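Local structure of polysaccharide Lyase Family 6 (Bacteroides cellulosilyticus, 6QPS) at residues G88-K93 / L104-A109; G54-L59 / G82-S87; C135-C140 / C169-K174. The protein cleaves alginate with specificity for mannuronic acid, as a calcium-containing polysaccharide lyase of family 6 that probably works by beta-elimination. One frame throughout, in Å; residues are numbered along the deposited sequence.

Overall arrangement
The three contacts lie side by side among the early coils of a parallel beta-helix. Contact 1 is the middle one: its centre is about 8 Å from that of contact 2 and about 10 Å from that of contact 3, while contacts 2 and 3 are about 14 Å apart and do not touch. Strand 99-111 makes the connection. L105 O probably accepts a hydrogen bond from I86 N (2.8 Å) of contact 2, and V136 O of contact 3 probably accepts one from F106 N (2.8 Å). Strand 84-87 of contact 2 leads directly to the corner at G88, where contact 1 begins. All three lie away from the calcium site of N210, E213, E242 and E244.

Contact 1. Residues G88-K93 / L104-A109; sequences GKLRLK and LLFYKA
G88 and K108 meet backbone to backbone where two neighbouring coils turn their corners. G88 N gives K108 O an almost straight hydrogen bond (2.9 Å, 178°), although the donor sits 20° out of the carbonyl plane. Next to it, G88 and A109 form a parallel beta bridge: G88 O lies 3.1 Å from A109 CA and 3.4 Å from A109 CB, so the alanine methyl rests against the glycine carbonyl. At the backbone angles of G88 a side chain would jam against the carbonyl oxygen of S87, and glycine avoids that clash. K108, in a left-handed backbone conformation, makes the matching bend on its own coil.

Behind this backbone joint, L90 supplies the side chain that reaches across to 104-109. Its CB heads toward that segment, and CG stands anti to the backbone N (chi1 179°), carrying the fork inward without itself touching the other segment. At the fork the two methyls part. CD2 does the touching: it meets the F106 ring at CD2 (3.8 Å) and at CE2 (3.9 Å), an oblique approach in which the two side chains cross at about a right angle. The same methyl lies 4.3 Å from A109 CB, which brings leucine, phenylalanine and alanine together in one buried apolar cluster. CD1 turns away from both of these partners, on the side where L59 lies.

The cluster belongs to the buried interior of the coil. L90 also packs on L59 and I62 of strand 54-67, and F106 on I86 of strand 84-87 and on C140 of the next coil. Backbone bonds of G88 with W110 and of L90 with I112 carry the pairing past the corner. The corner at G88 and K89 takes strand 90-95 to another face, while strand 99-111 lies beside strand 84-87.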
loop_
_atom_site.group_PDB
_atom_site.type_symbol
_atom_site.label_atom_id
_atom_site.label_comp_id
_atom_site.label_asym_id
_atom_site.label_seq_id
_atom_site.Cartn_x
_atom_site.Cartn_y
_atom_site.Cartn_z
ATOM N N GLY A 88 -22.314 -12.152 4.201
ATOM C CA GLY A 88 -22.224 -13.588 4.398
ATOM C C GLY A 88 -21.057 -14.217 3.646
ATOM O O GLY A 88 -20.152 -13.541 3.156
ATOM N N LYS A 89 -21.111 -15.550 3.543
ATOM C CA LYS A 89 -20.023 -16.319 2.950
ATOM C C LYS A 89 -19.839 -15.942 1.487
ATOM O O LYS A 89 -20.815 -15.810 0.741
ATOM C CB LYS A 89 -20.327 -17.814 3.031
ATOM C CG LYS A 89 -20.183 -18.422 4.413
ATOM C CD LYS A 89 -20.694 -19.854 4.453
ATOM C CE LYS A 89 -20.111 -20.597 5.652
ATOM N NZ LYS A 89 -21.079 -21.525 6.278
ATOM N N LEU A 90 -18.575 -15.797 1.071
ATOM C CA LEU A 90 -18.270 -15.325 -0.272
ATOM C C LEU A 90 -16.933 -15.856 -0.772
ATOM O O LEU A 90 -15.925 -15.792 -0.063
ATOM C CB LEU A 90 -18.236 -13.790 -0.260
ATOM C CG LEU A 90 -17.909 -13.066 -1.557
ATOM C CD1 LEU A 90 -18.917 -13.417 -2.658
ATOM C CD2 LEU A 90 -17.824 -11.541 -1.374
ATOM N N ARG A 91 -16.915 -16.343 -2.020
ATOM C CA ARG A 91 -15.670 -16.729 -2.703
ATOM C C ARG A 91 -15.851 -16.292 -4.161
ATOM O O ARG A 91 -16.329 -17.067 -5.002
ATOM C CB ARG A 91 -15.306 -18.210 -2.568
ATOM C CG ARG A 91 -13.899 -18.511 -3.188
ATOM C CD ARG A 91 -13.401 -19.922 -2.844
ATOM N NE ARG A 91 -12.187 -20.291 -3.578
ATOM C CZ ARG A 91 -11.963 -21.498 -4.089
ATOM N NH1 ARG A 91 -12.872 -22.452 -3.945
ATOM N NH2 ARG A 91 -10.830 -21.756 -4.750
ATOM N N LEU A 92 -15.499 -15.042 -4.445
ATOM C CA LEU A 92 -15.701 -14.434 -5.753
ATOM C C LEU A 92 -14.409 -14.513 -6.549
ATOM O O LEU A 92 -13.352 -14.093 -6.063
ATOM C CB LEU A 92 -16.135 -12.981 -5.584
ATOM C CG LEU A 92 -16.095 -12.064 -6.804
ATOM C CD1 LEU A 92 -17.006 -12.617 -7.896
ATOM C CD2 LEU A 92 -16.479 -10.638 -6.420
ATOM N N LYS A 93 -14.492 -15.064 -7.763
ATOM C CA LYS A 93 -13.367 -15.152 -8.682
ATOM C C LYS A 93 -13.746 -14.397 -9.946
ATOM O O LYS A 93 -14.849 -14.601 -10.477
ATOM C CB LYS A 93 -13.056 -16.610 -9.005
ATOM C CG LYS A 93 -12.513 -17.395 -7.815
ATOM C CD LYS A 93 -12.214 -18.835 -8.194
ATOM C CE LYS A 93 -11.043 -19.401 -7.392
ATOM N NZ LYS A 93 -9.743 -18.750 -7.775
ATOM N N LEU A 104 -20.765 -1.347 -5.493
ATOM C CA LEU A 104 -21.209 -2.433 -4.625
ATOM C C LEU A 104 -20.715 -2.213 -3.201
ATOM O O LEU A 104 -19.600 -1.729 -2.992
ATOM C CB LEU A 104 -20.679 -3.775 -5.138
ATOM C CG LEU A 104 -21.197 -4.205 -6.517
ATOM C CD1 LEU A 104 -20.489 -5.473 -6.964
ATOM C CD2 LEU A 104 -22.708 -4.401 -6.554
ATOM N N LEU A 105 -21.524 -2.621 -2.227
ATOM C CA LEU A 105 -21.167 -2.532 -0.818
ATOM C C LEU A 105 -21.018 -3.931 -0.243
ATOM O O LEU A 105 -22.026 -4.609 -0.004
ATOM C CB LEU A 105 -22.235 -1.760 -0.059
ATOM C CG LEU A 105 -22.170 -1.748 1.466
ATOM C CD1 LEU A 105 -20.872 -1.293 2.027
ATOM C CD2 LEU A 105 -23.271 -0.830 2.029
ATOM N N PHE A 106 -19.774 -4.335 0.013
ATOM C CA PHE A 106 -19.470 -5.587 0.695
ATOM C C PHE A 106 -19.413 -5.261 2.186
ATOM O O PHE A 106 -18.517 -4.542 2.635
ATOM C CB PHE A 106 -18.164 -6.208 0.202
ATOM C CG PHE A 106 -18.154 -6.557 -1.279
ATOM C CD1 PHE A 106 -17.776 -5.633 -2.227
ATOM C CD2 PHE A 106 -18.523 -7.817 -1.710
ATOM C CE1 PHE A 106 -17.769 -5.957 -3.582
ATOM C CE2 PHE A 106 -18.520 -8.139 -3.069
ATOM C CZ PHE A 106 -18.149 -7.209 -3.995
ATOM N N TYR A 107 -20.382 -5.765 2.948
ATOM C CA TYR A 107 -20.540 -5.437 4.363
ATOM C C TYR A 107 -20.820 -6.727 5.113
ATOM O O TYR A 107 -21.819 -7.401 4.841
ATOM C CB TYR A 107 -21.659 -4.420 4.604
ATOM C CG TYR A 107 -21.791 -4.079 6.082
ATOM C CD1 TYR A 107 -20.804 -3.339 6.736
ATOM C CD2 TYR A 107 -22.865 -4.526 6.833
ATOM C CE1 TYR A 107 -20.895 -3.049 8.074
ATOM C CE2 TYR A 107 -22.953 -4.243 8.177
ATOM C CZ TYR A 107 -21.970 -3.502 8.791
ATOM O OH TYR A 107 -22.066 -3.232 10.135
ATOM N N LYS A 108 -19.948 -7.076 6.054
ATOM C CA LYS A 108 -20.094 -8.311 6.822
ATOM C C LYS A 108 -20.266 -9.514 5.892
ATOM O O LYS A 108 -21.079 -10.406 6.116
ATOM C CB LYS A 108 -21.203 -8.198 7.876
ATOM C CG LYS A 108 -20.789 -7.242 8.997
ATOM C CD LYS A 108 -21.790 -7.129 10.151
ATOM C CE LYS A 108 -21.160 -6.272 11.269
ATOM N NZ LYS A 108 -22.014 -6.036 12.483
ATOM N N ALA A 109 -19.482 -9.523 4.818
ATOM C CA ALA A 109 -19.193 -10.719 4.035
ATOM C C ALA A 109 -17.820 -11.225 4.461
ATOM O O ALA A 109 -17.074 -10.522 5.144
ATOM C CB ALA A 109 -19.148 -10.365 2.546
#

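Contact 2. Residues G54-L59 / G82-S87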
loop_
_atom_site.group_PDB
_atom_site.type_symbol
_atom_site.label_atom_id
_atom_site.label_comp_id
_atom_site.label_asym_id
_atom_site.label_seq_id
_atom_site.Cartn_x
_atom_site.Cartn_y
_atom_site.Cartn_z
ATOM N N GLY A 54 -31.207 -3.908 -1.903
ATOM C CA GLY A 54 -31.435 -5.006 -0.983
ATOM C C GLY A 54 -30.122 -5.607 -0.529
ATOM O O GLY A 54 -29.042 -5.172 -0.932
ATOM N N THR A 55 -30.234 -6.637 0.314
ATOM C CA THR A 55 -29.070 -7.358 0.824
ATOM C C THR A 55 -29.030 -8.755 0.222
ATOM O O THR A 55 -30.020 -9.502 0.280
ATOM C CB THR A 55 -29.060 -7.425 2.353
ATOM O OG1 THR A 55 -29.031 -6.091 2.864
ATOM C CG2 THR A 55 -27.815 -8.179 2.833
ATOM N N TYR A 56 -27.881 -9.091 -0.354
ATOM C CA TYR A 56 -27.642 -10.338 -1.065
ATOM C C TYR A 56 -26.761 -11.188 -0.158
ATOM O O TYR A 56 -25.569 -10.905 0.001
ATOM C CB TYR A 56 -26.973 -10.037 -2.408
ATOM C CG TYR A 56 -27.848 -9.208 -3.331
ATOM C CD1 TYR A 56 -28.079 -7.858 -3.090
ATOM C CD2 TYR A 56 -28.499 -9.793 -4.402
ATOM C CE1 TYR A 56 -28.919 -7.115 -3.907
ATOM C CE2 TYR A 56 -29.330 -9.063 -5.224
ATOM C CZ TYR A 56 -29.544 -7.726 -4.976
ATOM O OH TYR A 56 -30.395 -7.007 -5.800
ATOM N N HIS A 57 -27.361 -12.199 0.466
ATOM C CA HIS A 57 -26.693 -12.983 1.494
ATOM C C HIS A 57 -26.120 -14.266 0.905
ATOM O O HIS A 57 -26.752 -14.920 0.069
ATOM C CB HIS A 57 -27.663 -13.381 2.612
ATOM C CG HIS A 57 -28.103 -12.247 3.484
ATOM N ND1 HIS A 57 -27.318 -11.728 4.491
ATOM C CD2 HIS A 57 -29.260 -11.544 3.510
ATOM C CE1 HIS A 57 -27.966 -10.745 5.090
ATOM N NE2 HIS A 57 -29.155 -10.623 4.524
ATOM N N ASN A 58 -24.922 -14.627 1.360
ATOM C CA ASN A 58 -24.354 -15.960 1.137
ATOM C C ASN A 58 -24.299 -16.330 -0.347
ATOM O O ASN A 58 -24.811 -17.375 -0.774
ATOM C CB ASN A 58 -25.111 -17.021 1.944
ATOM C CG ASN A 58 -24.971 -16.820 3.437
ATOM O OD1 ASN A 58 -23.860 -16.678 3.955
ATOM N ND2 ASN A 58 -26.094 -16.788 4.137
ATOM N N LEU A 59 -23.629 -15.479 -1.130
ATOM C CA LEU A 59 -23.401 -15.821 -2.528
ATOM C C LEU A 59 -22.501 -17.042 -2.651
ATOM O O LEU A 59 -22.564 -17.760 -3.653
ATOM C CB LEU A 59 -22.762 -14.649 -3.271
ATOM C CG LEU A 59 -23.549 -13.344 -3.346
ATOM C CD1 LEU A 59 -22.751 -12.280 -4.137
ATOM C CD2 LEU A 59 -24.904 -13.555 -3.977
ATOM N N GLY A 82 -24.534 2.046 -3.732
ATOM C CA GLY A 82 -24.481 1.780 -2.316
ATOM C C GLY A 82 -25.657 1.033 -1.728
ATOM O O GLY A 82 -25.598 0.663 -0.553
ATOM N N LYS A 83 -26.738 0.819 -2.475
ATOM C CA LYS A 83 -27.931 0.201 -1.908
ATOM C C LYS A 83 -28.039 -1.291 -2.204
ATOM O O LYS A 83 -29.001 -1.926 -1.759
ATOM C CB LYS A 83 -29.205 0.936 -2.358
ATOM C CG LYS A 83 -29.126 2.454 -2.225
ATOM C CD LYS A 83 -29.024 2.897 -0.762
ATOM C CE LYS A 83 -29.426 4.364 -0.594
ATOM N NZ LYS A 83 -29.268 4.839 0.812
ATOM N N ALA A 84 -27.097 -1.854 -2.955
ATOM C CA ALA A 84 -26.950 -3.303 -3.091
ATOM C C ALA A 84 -25.821 -3.770 -2.174
ATOM O O ALA A 84 -24.645 -3.478 -2.429
ATOM C CB ALA A 84 -26.671 -3.710 -4.535
ATOM N N VAL A 85 -26.183 -4.520 -1.134
ATOM C CA VAL A 85 -25.275 -4.916 -0.056
ATOM C C VAL A 85 -25.034 -6.410 -0.186
ATOM O O VAL A 85 -25.991 -7.182 -0.337
ATOM C CB VAL A 85 -25.899 -4.609 1.319
ATOM C CG1 VAL A 85 -24.922 -4.910 2.446
ATOM C CG2 VAL A 85 -26.387 -3.162 1.387
ATOM N N ILE A 86 -23.767 -6.819 -0.132
ATOM C CA ILE A 86 -23.377 -8.225 -0.218
ATOM C C ILE A 86 -22.803 -8.641 1.129
ATOM O O ILE A 86 -21.860 -8.012 1.629
ATOM C CB ILE A 86 -22.369 -8.439 -1.359
ATOM C CG1 ILE A 86 -23.045 -8.123 -2.700
ATOM C CG2 ILE A 86 -21.834 -9.845 -1.331
ATOM C CD1 ILE A 86 -22.088 -8.130 -3.885
ATOM N N SER A 87 -23.351 -9.716 1.702
ATOM C CA SER A 87 -23.030 -10.134 3.062
ATOM C C SER A 87 -22.944 -11.655 3.136
ATOM O O SER A 87 -23.455 -12.370 2.271
ATOM C CB SER A 87 -24.091 -9.605 4.049
ATOM O OG SER A 87 -24.225 -8.194 3.929
HETATM O O HOH W 1 -22.039 -13.334 -0.080
#
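S87 O is held by two donors where strands 54-57 and 84-87 end: N58 N reaches it at 2.8 Å and a water at 2.9 Å. The water also accepts from L59 N, bridging the chain just beyond the strand end. N58, in a left-handed backbone conformation, follows the strand end, and its OD1 takes the N-H of K89 on the next coil.

Upstream the strands run parallel in exact register, G54 beside A84 through H57 beside S87. Y56 N to V85 O is the shortest bond of the ladder (2.7 Å), nearly in line with the carbonyl. Y56 CG is anti to the carbonyl carbon (chi1 -63°), which brings the ring edge to that same oxygen, nearly in plane, with CD1 3.5 Å from V85 O. Farther out, Y56 CE1 brushes A84 CB, and the hydroxyl bonds to K52 O. Just past the strand end the L59 side chain crosses that of I86 at about a right angle, with L59 CD1 3.8 Å from I86 CG2.

The other face carries T55, H57, V85 and S87. T55 CG2 touches two neighbours: it lies 3.8 Å from S87 OG and over one face of the H57 ring, toward its rim. S87 OG bonds to Y107 O. Such in-register parallel ladders, with like positions stacked from coil to coil, are typical of the right-handed parallel beta-helix of this lyase family.

Contact 3. Residues C135-C140 / C169-K174; sequences CVIDEC and CYFANK
D138 OD1 takes a nearly straight hydrogen bond from N173 ND2 (2.8 Å, 177°). The donor comes in on the syn side, 19° out of the carboxylate plane, and the oxygen lies in the plane of the amide; the two flat groups are turned 50° apart. D138 CG stands anti to the backbone N (chi1 -174°), which also sets OD1 3.2 Å from A172 O, another acceptor; each oxygen has its own donor, N173 ND2 for OD1 and E139 N for A172 O (3.3 Å), which probably eases their closeness. An alanine at D138 takes away the acceptor of N173 ND2, and the amide would probably be freer to turn. N173 also meets E139, whose carboxylate lies nearly parallel to the amide, with OE2 3.5 Å from N173 CB.

Behind these side chains the strands pair as consecutive rungs of the right-handed parallel beta-helix, V136 beside Y170, I137 beside F171 and D138 beside A172. I137 N gives Y170 O a bond of 2.9 Å. Inside, I137 CD1 touches the F171 ring at its edge, 3.6 Å from CE2. C169 SG, at the start of the ladder, accepts from C135 N (3.5 Å).

Farther out, R175 forms a salt bridge with E139, and N141 holds N173 O. F201 follows in the same inward row, its ring meeting that of F171 with planes about 20° apart, and N459 bonds to the Y170 hydroxyl.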
loop_
_atom_site.group_PDB
_atom_site.type_symbol
_atom_site.label_atom_id
_atom_site.label_comp_id
_atom_site.label_asym_id
_atom_site.label_seq_id
_atom_site.Cartn_x
_atom_site.Cartn_y
_atom_site.Cartn_z
ATOM N N CYS A 135 -16.400 0.862 -4.966
ATOM C CA CYS A 135 -16.912 -0.197 -4.102
ATOM C C CYS A 135 -16.411 0.006 -2.678
ATOM O O CYS A 135 -15.402 0.674 -2.433
ATOM C CB CYS A 135 -16.480 -1.576 -4.609
ATOM S SG CYS A 135 -17.277 -2.046 -6.160
ATOM N N VAL A 136 -17.141 -0.572 -1.727
ATOM C CA VAL A 136 -16.762 -0.571 -0.325
ATOM C C VAL A 136 -16.572 -2.010 0.143
ATOM O O VAL A 136 -17.364 -2.897 -0.198
ATOM C CB VAL A 136 -17.855 0.123 0.516
ATOM C CG1 VAL A 136 -17.625 -0.111 2.012
ATOM C CG2 VAL A 136 -17.948 1.620 0.236
ATOM N N ILE A 137 -15.532 -2.224 0.948
ATOM C CA ILE A 137 -15.392 -3.431 1.760
ATOM C C ILE A 137 -15.225 -2.966 3.204
ATOM O O ILE A 137 -14.219 -2.324 3.555
ATOM C CB ILE A 137 -14.201 -4.293 1.327
ATOM C CG1 ILE A 137 -14.277 -4.661 -0.156
ATOM C CG2 ILE A 137 -14.148 -5.575 2.184
ATOM C CD1 ILE A 137 -13.119 -5.559 -0.666
ATOM N N ASP A 138 -16.213 -3.272 4.050
ATOM C CA ASP A 138 -16.238 -2.811 5.437
ATOM C C ASP A 138 -16.673 -3.964 6.333
ATOM O O ASP A 138 -17.656 -4.648 6.026
ATOM C CB ASP A 138 -17.212 -1.626 5.599
ATOM C CG ASP A 138 -17.181 -1.007 6.999
ATOM O OD1 ASP A 138 -16.162 -1.085 7.694
ATOM O OD2 ASP A 138 -18.208 -0.445 7.438
ATOM N N GLU A 139 -15.917 -4.202 7.413
ATOM C CA GLU A 139 -16.303 -5.185 8.442
ATOM C C GLU A 139 -16.464 -6.595 7.867
ATOM O O GLU A 139 -17.295 -7.374 8.339
ATOM C CB GLU A 139 -17.584 -4.772 9.182
ATOM C CG GLU A 139 -17.524 -3.432 9.889
ATOM C CD GLU A 139 -16.750 -3.461 11.197
ATOM O OE1 GLU A 139 -16.233 -4.534 11.584
ATOM O OE2 GLU A 139 -16.662 -2.392 11.855
ATOM N N CYS A 140 -15.654 -6.962 6.869
ATOM C CA CYS A 140 -15.820 -8.247 6.183
ATOM C C CYS A 140 -14.946 -9.310 6.850
ATOM O O CYS A 140 -13.960 -9.810 6.294
ATOM C CB CYS A 140 -15.536 -8.091 4.693
ATOM S SG CYS A 140 -16.933 -7.366 3.758
ATOM N N CYS A 169 -12.234 3.221 -4.173
ATOM C CA CYS A 169 -12.855 2.307 -3.216
ATOM C C CYS A 169 -12.539 2.725 -1.782
ATOM O O CYS A 169 -11.648 3.539 -1.528
ATOM C CB CYS A 169 -12.366 0.875 -3.455
ATOM S SG CYS A 169 -12.935 0.092 -5.000
ATOM N N TYR A 170 -13.302 2.170 -0.838
ATOM C CA TYR A 170 -13.098 2.373 0.602
ATOM C C TYR A 170 -12.987 1.003 1.246
ATOM O O TYR A 170 -13.887 0.167 1.076
ATOM C CB TYR A 170 -14.294 3.124 1.190
ATOM C CG TYR A 170 -14.275 3.401 2.684
ATOM C CD1 TYR A 170 -14.871 2.534 3.574
ATOM C CD2 TYR A 170 -13.682 4.542 3.193
ATOM C CE1 TYR A 170 -14.895 2.800 4.951
ATOM C CE2 TYR A 170 -13.693 4.809 4.557
ATOM C CZ TYR A 170 -14.296 3.928 5.427
ATOM O OH TYR A 170 -14.292 4.207 6.795
ATOM N N PHE A 171 -11.888 0.769 1.963
ATOM C CA PHE A 171 -11.644 -0.515 2.612
ATOM C C PHE A 171 -11.322 -0.242 4.071
ATOM O O PHE A 171 -10.324 0.428 4.358
ATOM C CB PHE A 171 -10.442 -1.236 1.996
ATOM C CG PHE A 171 -10.490 -1.412 0.493
ATOM C CD1 PHE A 171 -9.756 -0.590 -0.343
ATOM C CD2 PHE A 171 -11.222 -2.431 -0.075
ATOM C CE1 PHE A 171 -9.761 -0.791 -1.714
ATOM C CE2 PHE A 171 -11.239 -2.615 -1.464
ATOM C CZ PHE A 171 -10.487 -1.802 -2.268
ATOM N N ALA A 172 -12.136 -0.755 4.996
ATOM C CA ALA A 172 -11.898 -0.438 6.399
ATOM C C ALA A 172 -12.383 -1.526 7.346
ATOM O O ALA A 172 -13.246 -2.345 7.021
ATOM C CB ALA A 172 -12.567 0.888 6.799
ATOM N N ASN A 173 -11.820 -1.496 8.553
ATOM C CA ASN A 173 -12.262 -2.313 9.689
ATOM C C ASN A 173 -12.059 -3.810 9.475
ATOM O O ASN A 173 -12.902 -4.628 9.857
ATOM C CB ASN A 173 -13.693 -1.965 10.078
ATOM C CG ASN A 173 -13.828 -0.485 10.406
ATOM O OD1 ASN A 173 -13.139 0.007 11.285
ATOM N ND2 ASN A 173 -14.631 0.238 9.647
ATOM N N LYS A 174 -10.909 -4.161 8.898
ATOM C CA LYS A 174 -10.464 -5.547 8.897
ATOM C C LYS A 174 -9.951 -5.899 10.296
ATOM O O LYS A 174 -9.132 -5.166 10.863
ATOM C CB LYS A 174 -9.397 -5.779 7.824
ATOM C CG LYS A 174 -9.193 -7.285 7.566
ATOM C CD LYS A 174 -8.196 -7.540 6.423
ATOM C CE LYS A 174 -8.237 -8.954 5.854
ATOM N NZ LYS A 174 -8.329 -9.978 6.946
#